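Monosaccharide-transporting ATPase (Actinobacillus succinogenes, PDB 5DTE) probably serves as the periplasmic sugar-binding component of an ABC transporter and is seen here holding beta-D-allopyranose in its pocket. Local coordinates at residues Q173-G176 and G177-A181; I252-A255 and I256-V259. All coordinates share one frame; numbering follows the deposited sequence.

Contact 1: Q173-G176 and G177-A181. With ALL (beta-D-allopyranose), chain E.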
ATOM      1  N   GLN A 173     -10.010   1.802  -0.955  1.00 19.51           N
ATOM      2  CA  GLN A 173     -10.210   0.453  -1.516  1.00 21.13           C
ATOM      3  C   GLN A 173     -10.147  -0.642  -0.437  1.00 21.33           C
ATOM      4  O   GLN A 173     -11.023  -1.511  -0.376  1.00 26.50           O
ATOM      5  CB  GLN A 173      -9.181   0.146  -2.608  1.00  9.33           C
ATOM      6  CG  GLN A 173      -9.393   0.863  -3.937  1.00 28.77           C
ATOM      7  CD  GLN A 173     -10.782   0.652  -4.523  1.00 43.99           C
ATOM      8  OE1 GLN A 173     -11.261  -0.476  -4.629  1.00 53.88           O
ATOM      9  NE2 GLN A 173     -11.433   1.744  -4.911  1.00 52.06           N
ATOM     10  N   ARG A 174      -9.124  -0.598   0.414  1.00 11.41           N
ATOM     11  CA  ARG A 174      -8.989  -1.585   1.487  1.00 19.49           C
ATOM     12  C   ARG A 174     -10.156  -1.512   2.489  1.00 24.20           C
ATOM     13  O   ARG A 174     -10.626  -2.548   2.990  1.00 10.97           O
ATOM     14  CB  ARG A 174      -7.641  -1.408   2.203  1.00 19.83           C
ATOM     15  CG  ARG A 174      -6.463  -1.749   1.308  1.00 19.98           C
ATOM     16  CD  ARG A 174      -5.151  -1.214   1.816  1.00 17.78           C
ATOM     17  NE  ARG A 174      -4.142  -1.206   0.758  1.00 23.40           N
ATOM     18  CZ  ARG A 174      -2.910  -0.722   0.905  1.00 26.73           C
ATOM     19  NH1 ARG A 174      -2.533  -0.230   2.080  1.00 20.98           N
ATOM     20  NH2 ARG A 174      -2.050  -0.746  -0.112  1.00 28.31           N
ATOM     21  N   LYS A 175     -10.618  -0.290   2.761  1.00 21.35           N
ATOM     22  CA  LYS A 175     -11.798  -0.052   3.590  1.00 16.92           C
ATOM     23  C   LYS A 175     -13.037  -0.710   2.962  1.00 34.01           C
ATOM     24  O   LYS A 175     -13.685  -1.557   3.597  1.00 44.76           O
ATOM     25  CB  LYS A 175     -12.019   1.457   3.774  1.00 19.58           C
ATOM     26  CG  LYS A 175     -13.246   1.872   4.602  1.00 29.24           C
ATOM     27  CD  LYS A 175     -13.827   3.225   4.131  1.00 33.84           C
ATOM     28  CE  LYS A 175     -14.049   4.177   5.300  1.00 36.54           C
ATOM     29  NZ  LYS A 175     -14.726   3.511   6.467  1.00 34.43           N
ATOM     30  N   GLY A 176     -13.355  -0.325   1.721  1.00 25.71           N
ATOM     31  CA  GLY A 176     -14.485  -0.886   1.000  1.00 10.78           C
ATOM     32  C   GLY A 176     -14.410  -2.402   0.954  1.00 22.39           C
ATOM     33  O   GLY A 176     -15.438  -3.097   1.055  1.00 23.89           O
ATOM     34  N   GLY A 177     -13.185  -2.910   0.806  1.00 10.06           N
ATOM     35  CA  GLY A 177     -12.921  -4.337   0.898  1.00 26.29           C
ATOM     36  C   GLY A 177     -13.294  -4.927   2.252  1.00 27.79           C
ATOM     37  O   GLY A 177     -13.991  -5.935   2.333  1.00 28.88           O
ATOM     38  N   ALA A 178     -12.827  -4.292   3.320  1.00 28.09           N
ATOM     39  CA  ALA A 178     -13.171  -4.714   4.668  1.00 27.30           C
ATOM     40  C   ALA A 178     -14.691  -4.683   4.882  1.00 27.00           C
ATOM     41  O   ALA A 178     -15.286  -5.690   5.285  1.00 24.59           O
ATOM     42  CB  ALA A 178     -12.469  -3.835   5.691  1.00  9.51           C
ATOM     43  N   LEU A 179     -15.300  -3.531   4.595  1.00 17.51           N
ATOM     44  CA  LEU A 179     -16.741  -3.340   4.759  1.00 22.65           C
ATOM     45  C   LEU A 179     -17.539  -4.463   4.106  1.00 26.11           C
ATOM     46  O   LEU A 179     -18.460  -5.011   4.717  1.00 23.04           O
ATOM     47  CB  LEU A 179     -17.187  -1.986   4.185  1.00 21.86           C
ATOM     48  CG  LEU A 179     -16.790  -0.696   4.932  1.00 21.25           C
ATOM     49  CD1 LEU A 179     -17.467   0.526   4.329  1.00 11.90           C
ATOM     50  CD2 LEU A 179     -17.094  -0.786   6.428  1.00 15.49           C
ATOM     51  N   LYS A 180     -17.173  -4.820   2.879  1.00 24.53           N
ATOM     52  CA  LYS A 180     -17.883  -5.879   2.173  1.00 24.32           C
ATOM     53  C   LYS A 180     -17.816  -7.199   2.929  1.00 25.01           C
ATOM     54  O   LYS A 180     -18.767  -7.968   2.946  1.00 27.89           O
ATOM     55  CB  LYS A 180     -17.325  -6.077   0.764  1.00 21.09           C
ATOM     56  CG  LYS A 180     -18.081  -7.149   0.010  1.00 12.32           C
ATOM     57  CD  LYS A 180     -17.200  -7.901  -0.952  1.00 17.82           C
ATOM     58  CE  LYS A 180     -17.960  -9.033  -1.622  1.00 27.28           C
ATOM     59  NZ  LYS A 180     -17.563  -9.182  -3.062  1.00 39.22           N
ATOM     60  N   ALA A 181     -16.681  -7.444   3.567  1.00 26.34           N
ATOM     61  CA  ALA A 181     -16.437  -8.700   4.249  1.00 17.44           C
ATOM     62  C   ALA A 181     -17.222  -8.860   5.565  1.00 36.01           C
ATOM     63  O   ALA A 181     -17.736  -9.952   5.844  1.00 49.38           O
ATOM     64  CB  ALA A 181     -14.964  -8.846   4.505  1.00  9.99           C
TER
HETATM   65  C1  ALL E 401       0.004   2.629   0.294  1.00 29.89           C
HETATM   66  C2  ALL E 401       0.860   1.395   0.085  1.00 25.89           C
HETATM   67  C3  ALL E 401       1.389   0.851   1.360  1.00 26.39           C
HETATM   68  C4  ALL E 401       1.973   1.911   2.240  1.00 25.12           C
HETATM   69  C5  ALL E 401       0.906   2.965   2.481  1.00 12.81           C
HETATM   70  C6  ALL E 401       1.285   3.986   3.504  1.00  6.27           C
HETATM   71  O1  ALL E 401      -0.279   3.250  -0.899  1.00 45.94           O
HETATM   72  O2  ALL E 401       0.028   0.384  -0.524  1.00 25.04           O
HETATM   73  O3  ALL E 401       0.290   0.223   2.091  1.00 13.47           O
HETATM   74  O4  ALL E 401       2.405   1.338   3.483  1.00 29.68           O
HETATM   75  O5  ALL E 401       0.658   3.618   1.202  1.00 13.34           O
HETATM   76  O6  ALL E 401       2.269   4.844   2.964  1.00  7.11           O
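Arg174 reaches from helix 169-182 to the bound beta-D-allopyranose, while its backbone O takes the N-H of Ala178 one turn on, at 2.8 Å. The side chain starts with CG anti to the carbonyl carbon (chi1 -67°) and runs extended to NE, which carries the guanidinium clear of the helix to the sugar. There the flat group faces O2 and O3 with its edge: O3 lies in its plane and accepts a hydrogen bond from NH1 at 2.9 Å. NH2 bonds weakly to O3 as well; its modelled bond to O2 is shorter than expected, so that length is doubtful. Bonds from NH1 to Ala223 O and from NH2 to Asn138 OD1 further fix the guanidinium's rotation. Asp250, Glu67, Asp116 and Lys34 also hydrogen-bond the sugar.

Behind the arginine the i to i+4 bonds of the alpha helix continue. Leu179 N meets Lys175 O at 2.7 Å in a nearly straight bond (174°), and Leu179 CG lies 4.4 Å from Lys175 CG. Lys180 N bonds to Gly176 O at 3.1 Å. Ala178 and Leu179 pack on Ile161 of strand 157-163, Ala181 on Tyr143 and Ala146 of helix 138-152. Helix 169-182 is the connection of the beta-alpha-beta unit between parallel strands 157-163 and 188-195.

Contact 2: I252-A255 and I256-V259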
ATOM      1  N   ILE A 252       5.329  -5.984   6.220  1.00 15.74           N
ATOM      2  CA  ILE A 252       6.673  -5.552   6.633  1.00 26.38           C
ATOM      3  C   ILE A 252       7.215  -6.568   7.648  1.00 29.87           C
ATOM      4  O   ILE A 252       6.436  -7.292   8.275  1.00 43.33           O
ATOM      5  CB  ILE A 252       6.690  -4.083   7.228  1.00 21.46           C
ATOM      6  CG1 ILE A 252       5.875  -3.953   8.515  1.00 19.71           C
ATOM      7  CG2 ILE A 252       6.162  -3.063   6.224  1.00 19.37           C
ATOM      8  CD1 ILE A 252       5.738  -2.523   8.972  1.00  7.78           C
ATOM      9  N   PRO A 253       8.545  -6.670   7.769  1.00 14.19           N
ATOM     10  CA  PRO A 253       9.191  -7.591   8.709  1.00 19.89           C
ATOM     11  C   PRO A 253       8.595  -7.589  10.117  1.00 21.50           C
ATOM     12  O   PRO A 253       8.223  -8.649  10.615  1.00 30.84           O
ATOM     13  CB  PRO A 253      10.645  -7.097   8.746  1.00  8.04           C
ATOM     14  CG  PRO A 253      10.770  -6.056   7.656  1.00 12.24           C
ATOM     15  CD  PRO A 253       9.523  -6.099   6.836  1.00 18.63           C
ATOM     16  N   LEU A 254       8.499  -6.425  10.743  1.00 10.97           N
ATOM     17  CA  LEU A 254       8.002  -6.329  12.116  1.00 22.86           C
ATOM     18  C   LEU A 254       6.544  -6.822  12.293  1.00 32.51           C
ATOM     19  O   LEU A 254       6.218  -7.483  13.284  1.00 35.41           O
ATOM     20  CB  LEU A 254       8.133  -4.882  12.602  1.00 16.31           C
ATOM     21  CG  LEU A 254       7.673  -4.608  14.029  1.00 12.62           C
ATOM     22  CD1 LEU A 254       8.450  -5.458  15.021  1.00  8.00           C
ATOM     23  CD2 LEU A 254       7.760  -3.119  14.335  1.00  9.50           C
ATOM     24  N   ALA A 255       5.670  -6.482  11.346  1.00 28.01           N
ATOM     25  CA  ALA A 255       4.309  -7.016  11.313  1.00 17.05           C
ATOM     26  C   ALA A 255       4.325  -8.545  11.229  1.00 18.63           C
ATOM     27  O   ALA A 255       3.626  -9.233  11.972  1.00 18.31           O
ATOM     28  CB  ALA A 255       3.550  -6.434  10.141  1.00  7.54           C
ATOM     29  N   ILE A 256       5.131  -9.061  10.310  1.00 17.93           N
ATOM     30  CA  ILE A 256       5.321 -10.497  10.157  1.00 13.97           C
ATOM     31  C   ILE A 256       5.759 -11.152  11.471  1.00 22.32           C
ATOM     32  O   ILE A 256       5.251 -12.208  11.841  1.00 22.57           O
ATOM     33  CB  ILE A 256       6.358 -10.786   9.066  1.00  7.92           C
ATOM     34  CG1 ILE A 256       5.841 -10.328   7.698  1.00  7.58           C
ATOM     35  CG2 ILE A 256       6.768 -12.257   9.073  1.00  7.68           C
ATOM     36  CD1 ILE A 256       4.543 -10.918   7.306  1.00  7.49           C
ATOM     37  N   GLU A 257       6.697 -10.517  12.172  1.00  7.74           N
ATOM     38  CA  GLU A 257       7.183 -11.033  13.444  1.00 27.47           C
ATOM     39  C   GLU A 257       6.037 -11.103  14.466  1.00 38.89           C
ATOM     40  O   GLU A 257       5.825 -12.135  15.112  1.00 27.76           O
ATOM     41  CB  GLU A 257       8.329 -10.159  13.959  1.00 28.35           C
ATOM     42  CG  GLU A 257       8.931 -10.610  15.269  1.00 44.50           C
ATOM     43  CD  GLU A 257       9.979  -9.632  15.772  1.00 74.46           C
ATOM     44  OE1 GLU A 257      10.311  -8.688  15.016  1.00 83.71           O
ATOM     45  OE2 GLU A 257      10.464  -9.797  16.917  1.00 85.12           O
ATOM     46  N   TYR A 258       5.292 -10.001  14.585  1.00 43.59           N
ATOM     47  CA  TYR A 258       4.110  -9.944  15.442  1.00 28.62           C
ATOM     48  C   TYR A 258       3.126 -11.069  15.114  1.00 22.56           C
ATOM     49  O   TYR A 258       2.547 -11.682  16.003  1.00 20.28           O
ATOM     50  CB  TYR A 258       3.407  -8.595  15.308  1.00 19.05           C
ATOM     51  CG  TYR A 258       3.887  -7.501  16.247  1.00 27.01           C
ATOM     52  CD1 TYR A 258       5.070  -7.631  16.969  1.00 33.31           C
ATOM     53  CD2 TYR A 258       3.124  -6.341  16.432  1.00 22.85           C
ATOM     54  CE1 TYR A 258       5.490  -6.623  17.829  1.00 35.00           C
ATOM     55  CE2 TYR A 258       3.538  -5.335  17.276  1.00 19.92           C
ATOM     56  CZ  TYR A 258       4.719  -5.481  17.973  1.00 31.68           C
ATOM     57  OH  TYR A 258       5.124  -4.481  18.822  1.00 34.82           O
ATOM     58  N   VAL A 259       2.937 -11.334  13.831  1.00 24.33           N
ATOM     59  CA  VAL A 259       2.080 -12.433  13.412  1.00 23.68           C
ATOM     60  C   VAL A 259       2.607 -13.758  13.938  1.00 25.41           C
ATOM     61  O   VAL A 259       1.832 -14.591  14.406  1.00 29.92           O
ATOM     62  CB  VAL A 259       1.958 -12.496  11.887  1.00 14.91           C
ATOM     63  CG1 VAL A 259       1.336 -13.797  11.465  1.00  7.44           C
ATOM     64  CG2 VAL A 259       1.155 -11.301  11.381  1.00  7.41           C
TER
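Ile256 N donates to Ile252 O at 3.0 Å, a nearly straight bond (172°). This is the N-terminal turn of alpha helix 253-261, its i to i+4 backbone bonds beginning at Ile252 in the N-cap position. Ile256 CG1, anti to its carbonyl carbon (chi1 -65°), is placed by that torsion beside Ile252 O. Next along, Glu257 N bonds to Pro253 O, Tyr258 N to Leu254 O and Val259 N to Ala255 O, the last at 2.9 Å. On the outer side Leu254 CD1 has two neighbours, in directions roughly at right angles: Glu257 OE1 at 3.7 Å, where the side chains meet at a slant, and Tyr258 CE1 at 4.2 Å, an apolar touch.

Asp225 OD2 accepts a hydrogen bond from Ile252 N, which ties down the residue at the N-cap position. The Ile252 side chain lies about 6 Å from the bound allose and touches Tyr40 of its pocket. Leu254 and Tyr258 pack on Ile229 of helix 225-237, Ile252 and Pro253 meet Glu39 at the start of helix 39-54, and Val259 touches Met264 in the loop before strand 267-269.

How the contacts relate
Contact 1 precedes contact 2 along the chain, on helices 169-182 and 253-261 respectively. Their centres stand 22 Å apart and their nearest atoms about 10 Å, so they do not touch. Helix 169-182 belongs with the sheet of parallel strands 188-195, 157-163, 219-222 and 245-247, and helix 253-261 follows strand 245-247, the last in that order. Both contacts therefore lie in the same lobe of the two-lobed periplasmic binding protein fold. Contact 1 supplies a direct ligand residue; contact 2 begins beside the pocket, just after the ligand residue Asp250. Its touch on the other lobe, with the sugar held between both, is consistent with the closed, ligand-bound state of such proteins.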